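Side-chain contacts in putative uncharacterized protein (Mycobacterium avium, PDB 2Z6V), which probably acts as a sulfotransferase, moving a sulfuryl group from the donor PAPS to an acceptor that remains unidentified: residues T119-Y124 with H337-D342; A131-L136 with A147-L152; E257-V262 with A266-A271; V346-Y351 with E356-E361. All coordinates share one frame; numbering follows the deposited sequence.

Contact 1 of 4, residues T119-Y124 with H337-D342. With SO4 (sulfate ion), chain B.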
loop_
_atom_site.group_PDB
_atom_site.type_symbol
_atom_site.label_atom_id
_atom_site.label_comp_id
_atom_site.label_asym_id
_atom_site.label_seq_id
_atom_site.Cartn_x
_atom_site.Cartn_y
_atom_site.Cartn_z
ATOM N N THR A 119 10.701 -4.444 1.808
ATOM C CA THR A 119 11.049 -3.063 2.129
ATOM C C THR A 119 10.710 -2.635 3.547
ATOM O O THR A 119 11.118 -1.563 3.989
ATOM C CB THR A 119 10.330 -2.091 1.165
ATOM O OG1 THR A 119 8.919 -2.077 1.450
ATOM C CG2 THR A 119 10.539 -2.536 -0.283
ATOM N N THR A 120 9.959 -3.464 4.255
ATOM C CA THR A 120 9.558 -3.148 5.618
ATOM C C THR A 120 10.602 -2.392 6.453
ATOM O O THR A 120 10.293 -1.341 7.010
ATOM C CB THR A 120 9.136 -4.431 6.372
ATOM O OG1 THR A 120 8.923 -4.120 7.755
ATOM C CG2 THR A 120 10.208 -5.518 6.241
ATOM N N VAL A 121 11.830 -2.907 6.529
ATOM C CA VAL A 121 12.882 -2.259 7.321
ATOM C C VAL A 121 13.100 -0.769 7.056
ATOM O O VAL A 121 13.139 0.035 7.994
ATOM C CB VAL A 121 14.258 -2.959 7.158
ATOM C CG1 VAL A 121 15.342 -2.125 7.820
ATOM C CG2 VAL A 121 14.230 -4.336 7.802
ATOM N N ILE A 122 13.256 -0.393 5.792
ATOM C CA ILE A 122 13.485 1.009 5.485
ATOM C C ILE A 122 12.335 1.904 5.912
ATOM O O ILE A 122 12.576 3.014 6.385
ATOM C CB ILE A 122 13.752 1.262 3.988
ATOM C CG1 ILE A 122 14.273 2.692 3.819
ATOM C CG2 ILE A 122 12.467 1.063 3.171
ATOM C CD1 ILE A 122 14.340 3.151 2.402
ATOM N N SER A 123 11.098 1.441 5.743
ATOM C CA SER A 123 9.949 2.248 6.142
ATOM C C SER A 123 10.073 2.622 7.603
ATOM O O SER A 123 9.855 3.771 7.961
ATOM C CB SER A 123 8.621 1.500 5.936
ATOM O OG SER A 123 8.219 1.502 4.581
ATOM N N TYR A 124 10.428 1.651 8.443
ATOM C CA TYR A 124 10.578 1.891 9.878
ATOM C C TYR A 124 11.795 2.729 10.221
ATOM O O TYR A 124 11.750 3.527 11.156
ATOM C CB TYR A 124 10.642 0.572 10.667
ATOM C CG TYR A 124 9.303 -0.120 10.798
ATOM C CD1 TYR A 124 8.801 -0.908 9.762
ATOM C CD2 TYR A 124 8.504 0.070 11.930
ATOM C CE1 TYR A 124 7.538 -1.482 9.842
ATOM C CE2 TYR A 124 7.238 -0.501 12.024
ATOM C CZ TYR A 124 6.759 -1.271 10.973
ATOM O OH TYR A 124 5.486 -1.793 11.022
ATOM N N HIS A 337 18.982 -7.465 -1.153
ATOM C CA HIS A 337 20.202 -8.064 -0.656
ATOM C C HIS A 337 21.084 -7.087 0.108
ATOM O O HIS A 337 21.819 -7.490 0.999
ATOM C CB HIS A 337 20.989 -8.738 -1.793
ATOM C CG HIS A 337 21.482 -7.801 -2.855
ATOM N ND1 HIS A 337 20.792 -7.571 -4.027
ATOM C CD2 HIS A 337 22.621 -7.072 -2.941
ATOM C CE1 HIS A 337 21.485 -6.746 -4.789
ATOM N NE2 HIS A 337 22.599 -6.430 -4.155
ATOM N N GLU A 338 21.006 -5.804 -0.225
ATOM C CA GLU A 338 21.809 -4.800 0.471
ATOM C C GLU A 338 21.140 -4.425 1.782
ATOM O O GLU A 338 21.799 -4.110 2.771
ATOM C CB GLU A 338 21.989 -3.549 -0.396
ATOM C CG GLU A 338 23.203 -3.595 -1.323
ATOM C CD GLU A 338 23.346 -2.341 -2.183
ATOM O OE1 GLU A 338 23.159 -1.221 -1.655
ATOM O OE2 GLU A 338 23.659 -2.479 -3.390
ATOM N N MET A 339 19.817 -4.475 1.782
ATOM C CA MET A 339 19.037 -4.141 2.961
ATOM C C MET A 339 19.224 -5.201 4.054
ATOM O O MET A 339 19.074 -4.910 5.241
ATOM C CB MET A 339 17.562 -4.034 2.570
ATOM C CG MET A 339 16.810 -2.920 3.261
ATOM S SD MET A 339 17.562 -1.303 2.968
ATOM C CE MET A 339 17.216 -0.467 4.541
ATOM N N MET A 340 19.553 -6.426 3.648
ATOM C CA MET A 340 19.765 -7.528 4.588
ATOM C C MET A 340 21.178 -7.531 5.168
ATOM O O MET A 340 21.358 -7.671 6.377
ATOM C CB MET A 340 19.518 -8.873 3.899
ATOM C CG MET A 340 18.094 -9.094 3.412
ATOM S SD MET A 340 16.871 -9.048 4.740
ATOM C CE MET A 340 16.217 -7.351 4.548
ATOM N N ARG A 341 22.175 -7.378 4.301
ATOM C CA ARG A 341 23.574 -7.378 4.722
ATOM C C ARG A 341 24.009 -6.131 5.482
ATOM O O ARG A 341 24.865 -6.207 6.361
ATOM C CB ARG A 341 24.491 -7.576 3.510
ATOM C CG ARG A 341 24.396 -8.961 2.889
ATOM C CD ARG A 341 25.364 -9.126 1.721
ATOM N NE ARG A 341 25.451 -10.517 1.277
ATOM C CZ ARG A 341 24.446 -11.200 0.736
ATOM N NH1 ARG A 341 23.261 -10.625 0.564
ATOM N NH2 ARG A 341 24.624 -12.465 0.376
ATOM N N ASP A 342 23.431 -4.983 5.155
ATOM C CA ASP A 342 23.815 -3.766 5.853
ATOM C C ASP A 342 22.867 -2.602 5.582
ATOM O O ASP A 342 23.130 -1.747 4.736
ATOM C CB ASP A 342 25.248 -3.390 5.467
ATOM C CG ASP A 342 25.816 -2.286 6.334
ATOM O OD1 ASP A 342 25.205 -1.978 7.386
ATOM O OD2 ASP A 342 26.879 -1.739 5.966
HETATM S S SO4 B . 7.149 -6.074 1.651
HETATM O O1 SO4 B . 7.663 -7.425 1.346
HETATM O O2 SO4 B . 6.809 -5.363 0.400
HETATM O O3 SO4 B . 5.945 -6.195 2.494
HETATM O O4 SO4 B . 8.173 -5.311 2.385
#
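The terminal methyl of M339, CE, packs against V121 and I122, bringing helix 336-341 up to helix 120-126. The first helix, 120-126, follows the glycine- and threonine-rich loop after strand 109-113, which in the sulfotransferase fold normally holds the 5'-phosphosulfate end of PAPS. The second, 336-341, follows strand 331-335 at the edge of the same sheet.

M339 points toward the partner helix, and bends at chi2 (57°) and chi3 (-147°) bring CE back to V121 and I122. CE lies 3.9 Å from CB of I122 and 4.1 Å from CG1 of V121. That V121 branch stands opposite its own backbone N (chi1 171°), and the side chains of V121 and M339 meet at an oblique angle. M339 thus touches the first helix at two neighbouring residues, and no hydrogen bond links the two segments; M334 and V346 also pack on M339.

The N-terminal end of the first helix holds an anion. A sulfate ion, probably from the crystallisation liquor, sits there, consistent with the place of a donor phosphate. G118 N also binds it, and K248 NZ bonds to T119 OG1. The sulfate's O4 receives weak bonds from T119 N at 2.7 Å and T119 OG1 at 3.4 Å, and a sounder one from T120 N at 3.2 Å.

Contact 2 of 4, residues A131-L136 with A147-L152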
loop_
_atom_site.group_PDB
_atom_site.type_symbol
_atom_site.label_atom_id
_atom_site.label_comp_id
_atom_site.label_asym_id
_atom_site.label_seq_id
_atom_site.Cartn_x
_atom_site.Cartn_y
_atom_site.Cartn_z
ATOM N N ALA A 131 12.162 14.466 12.073
ATOM C CA ALA A 131 11.817 15.541 11.136
ATOM C C ALA A 131 11.007 14.997 9.960
ATOM O O ALA A 131 10.493 15.750 9.123
ATOM C CB ALA A 131 13.079 16.207 10.623
ATOM N N ARG A 132 10.901 13.676 9.907
ATOM C CA ARG A 132 10.177 13.018 8.837
ATOM C C ARG A 132 8.823 12.476 9.317
ATOM O O ARG A 132 8.712 11.961 10.430
ATOM C CB ARG A 132 11.045 11.892 8.287
ATOM C CG ARG A 132 10.834 11.615 6.830
ATOM C CD ARG A 132 11.891 10.660 6.326
ATOM N NE ARG A 132 13.170 11.314 6.071
ATOM C CZ ARG A 132 13.331 12.287 5.182
ATOM N NH1 ARG A 132 12.293 12.719 4.478
ATOM N NH2 ARG A 132 14.530 12.802 4.970
ATOM N N ARG A 133 7.791 12.631 8.489
ATOM C CA ARG A 133 6.465 12.126 8.825
ATOM C C ARG A 133 6.203 10.889 7.990
ATOM O O ARG A 133 6.654 10.795 6.846
ATOM C CB ARG A 133 5.365 13.153 8.527
ATOM C CG ARG A 133 5.296 14.341 9.483
ATOM C CD ARG A 133 5.014 13.937 10.934
ATOM N NE ARG A 133 6.110 14.389 11.786
ATOM C CZ ARG A 133 6.873 13.586 12.523
ATOM N NH1 ARG A 133 6.659 12.275 12.532
ATOM N NH2 ARG A 133 7.875 14.089 13.226
ATOM N N SER A 134 5.479 9.940 8.574
ATOM C CA SER A 134 5.118 8.708 7.890
ATOM C C SER A 134 3.609 8.531 8.026
ATOM O O SER A 134 2.997 9.091 8.929
ATOM C CB SER A 134 5.841 7.517 8.524
ATOM O OG SER A 134 7.242 7.588 8.314
ATOM N N LEU A 135 3.008 7.776 7.113
ATOM C CA LEU A 135 1.574 7.510 7.154
ATOM C C LEU A 135 1.404 6.315 8.081
ATOM O O LEU A 135 1.890 5.223 7.795
ATOM C CB LEU A 135 1.051 7.167 5.754
ATOM C CG LEU A 135 -0.441 6.864 5.546
ATOM C CD1 LEU A 135 -1.267 8.116 5.756
ATOM C CD2 LEU A 135 -0.666 6.326 4.131
ATOM N N LEU A 136 0.732 6.521 9.201
ATOM C CA LEU A 136 0.530 5.436 10.146
ATOM C C LEU A 136 -0.801 4.767 9.870
ATOM O O LEU A 136 -1.756 5.417 9.449
ATOM C CB LEU A 136 0.584 5.982 11.573
ATOM C CG LEU A 136 1.814 6.873 11.791
ATOM C CD1 LEU A 136 1.835 7.359 13.224
ATOM C CD2 LEU A 136 3.099 6.101 11.454
ATOM N N ALA A 147 -4.025 14.404 14.459
ATOM C CA ALA A 147 -3.364 14.533 15.751
ATOM C C ALA A 147 -2.063 15.311 15.673
ATOM O O ALA A 147 -1.469 15.465 14.605
ATOM C CB ALA A 147 -3.094 13.149 16.343
ATOM N N SER A 148 -1.623 15.799 16.827
ATOM C CA SER A 148 -0.374 16.534 16.927
ATOM C C SER A 148 0.797 15.552 16.793
ATOM O O SER A 148 0.636 14.333 16.964
ATOM C CB SER A 148 -0.294 17.229 18.282
ATOM O OG SER A 148 -0.281 16.268 19.317
ATOM N N THR A 149 1.975 16.092 16.494
ATOM C CA THR A 149 3.183 15.287 16.353
ATOM C C THR A 149 3.441 14.458 17.617
ATOM O O THR A 149 3.655 13.244 17.547
ATOM C CB THR A 149 4.411 16.192 16.090
ATOM O OG1 THR A 149 4.143 17.032 14.961
ATOM C CG2 THR A 149 5.648 15.359 15.801
ATOM N N GLU A 150 3.404 15.116 18.772
ATOM C CA GLU A 150 3.653 14.450 20.048
ATOM C C GLU A 150 2.752 13.247 20.344
ATOM O O GLU A 150 3.128 12.371 21.124
ATOM C CB GLU A 150 3.515 15.445 21.206
ATOM C CG GLU A 150 4.433 16.653 21.146
ATOM C CD GLU A 150 4.065 17.651 20.046
ATOM O OE1 GLU A 150 2.878 18.044 19.950
ATOM O OE2 GLU A 150 4.974 18.057 19.286
ATOM N N THR A 151 1.570 13.204 19.731
ATOM C CA THR A 151 0.632 12.120 19.992
ATOM C C THR A 151 0.362 11.158 18.822
ATOM O O THR A 151 -0.583 10.371 18.862
ATOM C CB THR A 151 -0.717 12.700 20.493
ATOM O OG1 THR A 151 -1.288 13.538 19.481
ATOM C CG2 THR A 151 -0.508 13.537 21.756
ATOM N N LEU A 152 1.191 11.199 17.788
ATOM C CA LEU A 152 0.981 10.318 16.647
ATOM C C LEU A 152 0.935 8.846 17.049
ATOM O O LEU A 152 0.363 8.015 16.337
ATOM C CB LEU A 152 2.067 10.537 15.595
ATOM C CG LEU A 152 2.061 11.915 14.925
ATOM C CD1 LEU A 152 3.193 11.981 13.912
ATOM C CD2 LEU A 152 0.714 12.171 14.246
#
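L152, R133 and L136 supply most of the surface buried where strand 132-134, an outermost strand of the parallel sheet of the sulfotransferase fold, meets the loop that leads on to helix 156-166. L152 points toward the strand and works in two directions, its CD1 reaching R133 while its CB and carbonyl face L136.

R133 presents its flat guanidinium, not a hydrogen bond, to the loop. Its CG lies beside the backbone N, and further bends at chi2 (-61°) and chi3 (121°) carry the guanidinium across. There CG2 of T149 rests over one face of the group, 3.6 Å from NH2 and displaced toward the rim, with the two side chains crossing at about a right angle. L152 meets the same arginine obliquely, its CD1 lying 3.7 Å from NH1 and 4.0 Å from CD. The rotation of the guanidinium is probably fixed from elsewhere, since R133 NE donates a hydrogen bond to the carbonyl of P242.

L136, farther along the chain, points toward the loop. Its side chain meets that of L152 nearly perpendicularly, and W182 also packs on it. No hydrogen bond joins the two segments. The carbonyl of L152, beside which the leucine methyl lies, is instead satisfied by W138 NE1. That methyl, L136 CD1, stands 3.5 Å from L152 O and 4.0 Å from L152 CB.

Contact 3 of 4, residues E257-V262 with A266-A271; sequences EALLKV and ARLIWA
A backbone hydrogen bond from V262 N to A258 O, 3.2 Å long, closes the last turn of helix 256-262, and two of the three residues within that turn, L259 and L260, carry the contact with A266 and L268. The pairing is a worked example of how a helix is laid on a parallel sheet: strand 244-248, the helix and strand 267-272 follow one another as a beta-alpha-beta unit, with strand 109-113 lying between the two strands in the sheet.

L259 points toward the strand, and with CG anti to the backbone N (chi1 -178°) its side chain extends outward. Its CD2 then serves two partners, touching CB of A266 at 4.0 Å and CD2 of L268 at 4.2 Å. L260 starts out along the flank of the helix, but its CD2 still reaches CD1 of L268, more loosely, at 4.4 Å. The two methyls of L268 are thus shared out, one to each helix leucine. A266 and L268, being two residues apart on the chain, both present their side chains to the helix.

Y227 and H252 also pack on L259, and L112 of the neighbouring strand on L268. No polar bond crosses between the segments. The attraction is therefore dispersive and hydrophobic, without preferred direction, and the relative position of helix and strand probably depends on the fit of methyl groups and on the short connection between them.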
loop_
_atom_site.group_PDB
_atom_site.type_symbol
_atom_site.label_atom_id
_atom_site.label_comp_id
_atom_site.label_asym_id
_atom_site.label_seq_id
_atom_site.Cartn_x
_atom_site.Cartn_y
_atom_site.Cartn_z
ATOM N N GLU A 257 3.149 7.636 -13.545
ATOM C CA GLU A 257 2.849 8.819 -14.341
ATOM C C GLU A 257 1.911 9.798 -13.623
ATOM O O GLU A 257 2.119 11.012 -13.670
ATOM C CB GLU A 257 2.252 8.423 -15.694
ATOM C CG GLU A 257 3.243 7.780 -16.673
ATOM C CD GLU A 257 4.600 8.488 -16.712
ATOM O OE1 GLU A 257 4.649 9.706 -16.434
ATOM O OE2 GLU A 257 5.616 7.828 -17.032
ATOM N N ALA A 258 0.880 9.283 -12.960
ATOM C CA ALA A 258 -0.056 10.150 -12.249
ATOM C C ALA A 258 0.611 10.720 -10.995
ATOM O O ALA A 258 0.363 11.867 -10.608
ATOM C CB ALA A 258 -1.316 9.377 -11.875
ATOM N N LEU A 259 1.454 9.904 -10.361
ATOM C CA LEU A 259 2.182 10.323 -9.171
ATOM C C LEU A 259 3.014 11.568 -9.520
ATOM O O LEU A 259 2.887 12.612 -8.876
ATOM C CB LEU A 259 3.087 9.174 -8.700
ATOM C CG LEU A 259 3.942 9.317 -7.434
ATOM C CD1 LEU A 259 4.516 7.963 -7.063
ATOM C CD2 LEU A 259 5.063 10.306 -7.647
ATOM N N LEU A 260 3.848 11.457 -10.554
ATOM C CA LEU A 260 4.701 12.564 -10.981
ATOM C C LEU A 260 3.917 13.831 -11.271
ATOM O O LEU A 260 4.382 14.948 -11.007
ATOM C CB LEU A 260 5.510 12.160 -12.210
ATOM C CG LEU A 260 6.649 11.213 -11.835
ATOM C CD1 LEU A 260 7.338 10.693 -13.089
ATOM C CD2 LEU A 260 7.628 11.945 -10.928
ATOM N N LYS A 261 2.722 13.650 -11.815
ATOM C CA LYS A 261 1.845 14.765 -12.129
ATOM C C LYS A 261 1.518 15.553 -10.850
ATOM O O LYS A 261 1.609 16.773 -10.835
ATOM C CB LYS A 261 0.552 14.236 -12.745
ATOM C CG LYS A 261 -0.111 15.173 -13.722
ATOM C CD LYS A 261 0.492 15.010 -15.104
ATOM C CE LYS A 261 0.180 13.635 -15.671
ATOM N NZ LYS A 261 0.697 13.486 -17.062
ATOM N N VAL A 262 1.154 14.843 -9.782
ATOM C CA VAL A 262 0.789 15.450 -8.495
ATOM C C VAL A 262 1.974 15.788 -7.580
ATOM O O VAL A 262 1.932 16.776 -6.841
ATOM C CB VAL A 262 -0.199 14.533 -7.736
ATOM C CG1 VAL A 262 -0.417 15.035 -6.311
ATOM C CG2 VAL A 262 -1.515 14.477 -8.494
ATOM N N ALA A 266 8.901 14.635 -6.300
ATOM C CA ALA A 266 9.096 13.404 -5.545
ATOM C C ALA A 266 10.464 12.745 -5.681
ATOM O O ALA A 266 10.993 12.584 -6.777
ATOM C CB ALA A 266 8.021 12.404 -5.919
ATOM N N ARG A 267 11.033 12.364 -4.546
ATOM C CA ARG A 267 12.308 11.670 -4.529
ATOM C C ARG A 267 11.938 10.186 -4.494
ATOM O O ARG A 267 11.504 9.655 -3.475
ATOM C CB ARG A 267 13.114 12.105 -3.310
ATOM C CG ARG A 267 13.502 13.556 -3.418
ATOM C CD ARG A 267 14.335 14.024 -2.259
ATOM N NE ARG A 267 13.551 14.153 -1.035
ATOM C CZ ARG A 267 13.993 14.765 0.059
ATOM N NH1 ARG A 267 15.212 15.299 0.067
ATOM N NH2 ARG A 267 13.220 14.847 1.137
ATOM N N LEU A 268 12.103 9.539 -5.640
ATOM C CA LEU A 268 11.731 8.148 -5.828
ATOM C C LEU A 268 12.743 7.074 -5.441
ATOM O O LEU A 268 13.822 6.964 -6.032
ATOM C CB LEU A 268 11.323 7.956 -7.288
ATOM C CG LEU A 268 10.320 8.979 -7.845
ATOM C CD1 LEU A 268 10.206 8.808 -9.356
ATOM C CD2 LEU A 268 8.960 8.810 -7.180
ATOM N N ILE A 269 12.378 6.277 -4.442
ATOM C CA ILE A 269 13.224 5.178 -4.002
ATOM C C ILE A 269 12.633 3.929 -4.629
ATOM O O ILE A 269 11.540 3.516 -4.273
ATOM C CB ILE A 269 13.198 5.001 -2.470
ATOM C CG1 ILE A 269 13.743 6.252 -1.782
ATOM C CG2 ILE A 269 14.022 3.784 -2.078
ATOM C CD1 ILE A 269 13.686 6.176 -0.287
ATOM N N TRP A 270 13.345 3.347 -5.582
ATOM C CA TRP A 270 12.889 2.138 -6.256
ATOM C C TRP A 270 13.435 0.938 -5.470
ATOM O O TRP A 270 14.651 0.786 -5.318
ATOM C CB TRP A 270 13.426 2.127 -7.691
ATOM C CG TRP A 270 12.797 1.118 -8.607
ATOM C CD1 TRP A 270 12.223 -0.069 -8.257
ATOM C CD2 TRP A 270 12.745 1.181 -10.040
ATOM N NE1 TRP A 270 11.819 -0.753 -9.383
ATOM C CE2 TRP A 270 12.128 -0.009 -10.491
ATOM C CE3 TRP A 270 13.164 2.128 -10.988
ATOM C CZ2 TRP A 270 11.917 -0.280 -11.851
ATOM C CZ3 TRP A 270 12.954 1.859 -12.346
ATOM C CH2 TRP A 270 12.335 0.663 -12.761
ATOM N N ALA A 271 12.534 0.101 -4.956
ATOM C CA ALA A 271 12.928 -1.083 -4.178
ATOM C C ALA A 271 13.055 -2.302 -5.088
ATOM O O ALA A 271 12.141 -2.611 -5.844
ATOM C CB ALA A 271 11.903 -1.353 -3.085
#

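Contact 4 of 4, residues V346-Y351 with E356-E361; sequences VMRRIY and EPLTAE
Y351 and the returning chain, E356 to L358, meet through polar, aromatic and apolar interactions. The polar one is a backbone hydrogen bond from E356 N to Y351 O, 2.8 Å long and nearly straight at 167°, which ties the returning chain to the last turns of helix 343-353.

The aromatic one is a CH-pi contact. L358 sends CD1 almost squarely over the tyrosine ring, 3.5 Å from its centroid and 9° off the normal. A chi1 of -179° swings its CG away from the backbone N and directs the side chain at that face. Carbonyl oxygens attend the ring edge: E356 O lies in plane, 3.4 Å from CD2, and P357 O is close by. Beyond the ring, Y351 OH bonds to D129 OD2.

The apolar part is smaller: CD2 of L358 lies 3.8 Å from CG of R348. The charged ends find partners outside the contact, R348 in E363 and E356 in R132.

T359 then serves as N-cap of helix 360-371, its side chain reaching a backbone N further on. The whole is a short helix-loop-helix connection near the surface of the sulfotransferase fold, with the Y351 ring packed against the returning chain.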
loop_
_atom_site.group_PDB
_atom_site.type_symbol
_atom_site.label_atom_id
_atom_site.label_comp_id
_atom_site.label_asym_id
_atom_site.label_seq_id
_atom_site.Cartn_x
_atom_site.Cartn_y
_atom_site.Cartn_z
ATOM N N VAL A 346 22.809 1.552 3.609
ATOM C CA VAL A 346 21.822 2.042 2.657
ATOM C C VAL A 346 21.242 3.381 3.111
ATOM O O VAL A 346 21.080 4.292 2.305
ATOM C CB VAL A 346 20.658 1.046 2.477
ATOM C CG1 VAL A 346 19.615 1.642 1.549
ATOM C CG2 VAL A 346 21.172 -0.270 1.905
ATOM N N MET A 347 20.947 3.504 4.402
ATOM C CA MET A 347 20.372 4.731 4.932
ATOM C C MET A 347 21.267 5.945 4.707
ATOM O O MET A 347 20.807 6.984 4.227
ATOM C CB MET A 347 20.065 4.574 6.425
ATOM C CG MET A 347 19.108 3.419 6.760
ATOM S SD MET A 347 17.556 3.395 5.785
ATOM C CE MET A 347 16.771 4.915 6.324
ATOM N N ARG A 348 22.545 5.818 5.045
ATOM C CA ARG A 348 23.475 6.923 4.868
ATOM C C ARG A 348 23.513 7.353 3.412
ATOM O O ARG A 348 23.540 8.546 3.111
ATOM C CB ARG A 348 24.882 6.526 5.327
ATOM C CG ARG A 348 24.926 6.081 6.769
ATOM C CD ARG A 348 26.329 6.069 7.361
ATOM N NE ARG A 348 26.301 5.354 8.630
ATOM C CZ ARG A 348 26.408 4.034 8.736
ATOM N NH1 ARG A 348 26.574 3.293 7.642
ATOM N NH2 ARG A 348 26.299 3.448 9.924
ATOM N N ARG A 349 23.509 6.376 2.511
ATOM C CA ARG A 349 23.539 6.670 1.087
ATOM C C ARG A 349 22.233 7.292 0.618
ATOM O O ARG A 349 22.226 8.102 -0.309
ATOM C CB ARG A 349 23.846 5.401 0.295
ATOM C CG ARG A 349 25.309 5.002 0.372
ATOM C CD ARG A 349 25.476 3.511 0.199
ATOM N NE ARG A 349 24.948 3.075 -1.082
ATOM C CZ ARG A 349 24.344 1.913 -1.275
ATOM N NH1 ARG A 349 24.194 1.075 -0.260
ATOM N NH2 ARG A 349 23.894 1.595 -2.481
ATOM N N ILE A 350 21.129 6.910 1.249
ATOM C CA ILE A 350 19.836 7.478 0.895
ATOM C C ILE A 350 19.873 8.937 1.312
ATOM O O ILE A 350 19.485 9.817 0.546
ATOM C CB ILE A 350 18.674 6.778 1.632
ATOM C CG1 ILE A 350 18.311 5.481 0.906
ATOM C CG2 ILE A 350 17.459 7.713 1.727
ATOM C CD1 ILE A 350 17.303 4.627 1.650
ATOM N N TYR A 351 20.348 9.192 2.526
ATOM C CA TYR A 351 20.425 10.557 3.013
ATOM C C TYR A 351 21.369 11.418 2.167
ATOM O O TYR A 351 21.070 12.587 1.898
ATOM C CB TYR A 351 20.838 10.582 4.485
ATOM C CG TYR A 351 19.669 10.464 5.446
ATOM C CD1 TYR A 351 18.910 9.293 5.520
ATOM C CD2 TYR A 351 19.317 11.528 6.280
ATOM C CE1 TYR A 351 17.833 9.183 6.397
ATOM C CE2 TYR A 351 18.239 11.429 7.162
ATOM C CZ TYR A 351 17.501 10.254 7.214
ATOM O OH TYR A 351 16.425 10.156 8.073
ATOM N N GLU A 356 20.417 15.208 2.589
ATOM C CA GLU A 356 19.879 15.591 3.883
ATOM C C GLU A 356 20.793 15.013 4.957
ATOM O O GLU A 356 21.312 13.898 4.817
ATOM C CB GLU A 356 18.452 15.059 4.052
ATOM C CG GLU A 356 17.432 15.742 3.151
ATOM C CD GLU A 356 16.016 15.221 3.349
ATOM O OE1 GLU A 356 15.774 14.029 3.068
ATOM O OE2 GLU A 356 15.143 16.004 3.786
ATOM N N PRO A 357 21.027 15.778 6.033
ATOM C CA PRO A 357 21.893 15.277 7.099
ATOM C C PRO A 357 21.254 14.191 7.955
ATOM O O PRO A 357 20.077 14.271 8.323
ATOM C CB PRO A 357 22.225 16.539 7.902
ATOM C CG PRO A 357 21.012 17.376 7.723
ATOM C CD PRO A 357 20.707 17.198 6.247
ATOM N N LEU A 358 22.046 13.163 8.238
ATOM C CA LEU A 358 21.624 12.057 9.072
ATOM C C LEU A 358 22.244 12.374 10.424
ATOM O O LEU A 358 23.415 12.091 10.656
ATOM C CB LEU A 358 22.184 10.739 8.530
ATOM C CG LEU A 358 21.803 9.460 9.284
ATOM C CD1 LEU A 358 20.302 9.219 9.171
ATOM C CD2 LEU A 358 22.569 8.288 8.709
ATOM N N THR A 359 21.471 12.995 11.304
ATOM C CA THR A 359 21.977 13.353 12.619
ATOM C C THR A 359 22.368 12.113 13.413
ATOM O O THR A 359 21.946 10.995 13.097
ATOM C CB THR A 359 20.937 14.145 13.429
ATOM O OG1 THR A 359 19.781 13.330 13.656
ATOM C CG2 THR A 359 20.541 15.405 12.690
ATOM N N ALA A 360 23.179 12.326 14.444
ATOM C CA ALA A 360 23.645 11.245 15.292
ATOM C C ALA A 360 22.482 10.667 16.069
ATOM O O ALA A 360 22.383 9.457 16.245
ATOM C CB ALA A 360 24.704 11.756 16.248
ATOM N N GLU A 361 21.596 11.538 16.532
ATOM C CA GLU A 361 20.440 11.096 17.300
ATOM C C GLU A 361 19.604 10.128 16.465
ATOM O O GLU A 361 19.200 9.059 16.947
ATOM C CB GLU A 361 19.591 12.299 17.719
ATOM C CG GLU A 361 20.349 13.345 18.540
ATOM C CD GLU A 361 21.541 13.949 17.792
ATOM O OE1 GLU A 361 21.349 14.498 16.681
ATOM O OE2 GLU A 361 22.676 13.876 18.318
#

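From the N terminus, the chain opens contact 1 at 119-124. Contact 2 then closes a short loop after edge strand 132-134, and contact 3 closes a tighter one between helix 256-262 and strand 267-272. Both fall within the long loop that contact 1 shuts at 337-342. Contact 4 follows in series, so none of the loops cross. Contacts 1 and 4 lie on the same side of the chain's centre and touch, helices 120-126, 336-341 and 343-353 packing together, with E338 paired to R349 and I122 against I350. R132 and E356 tie contact 2 to contact 4, while T119 meets A271 between contacts 1 and 3.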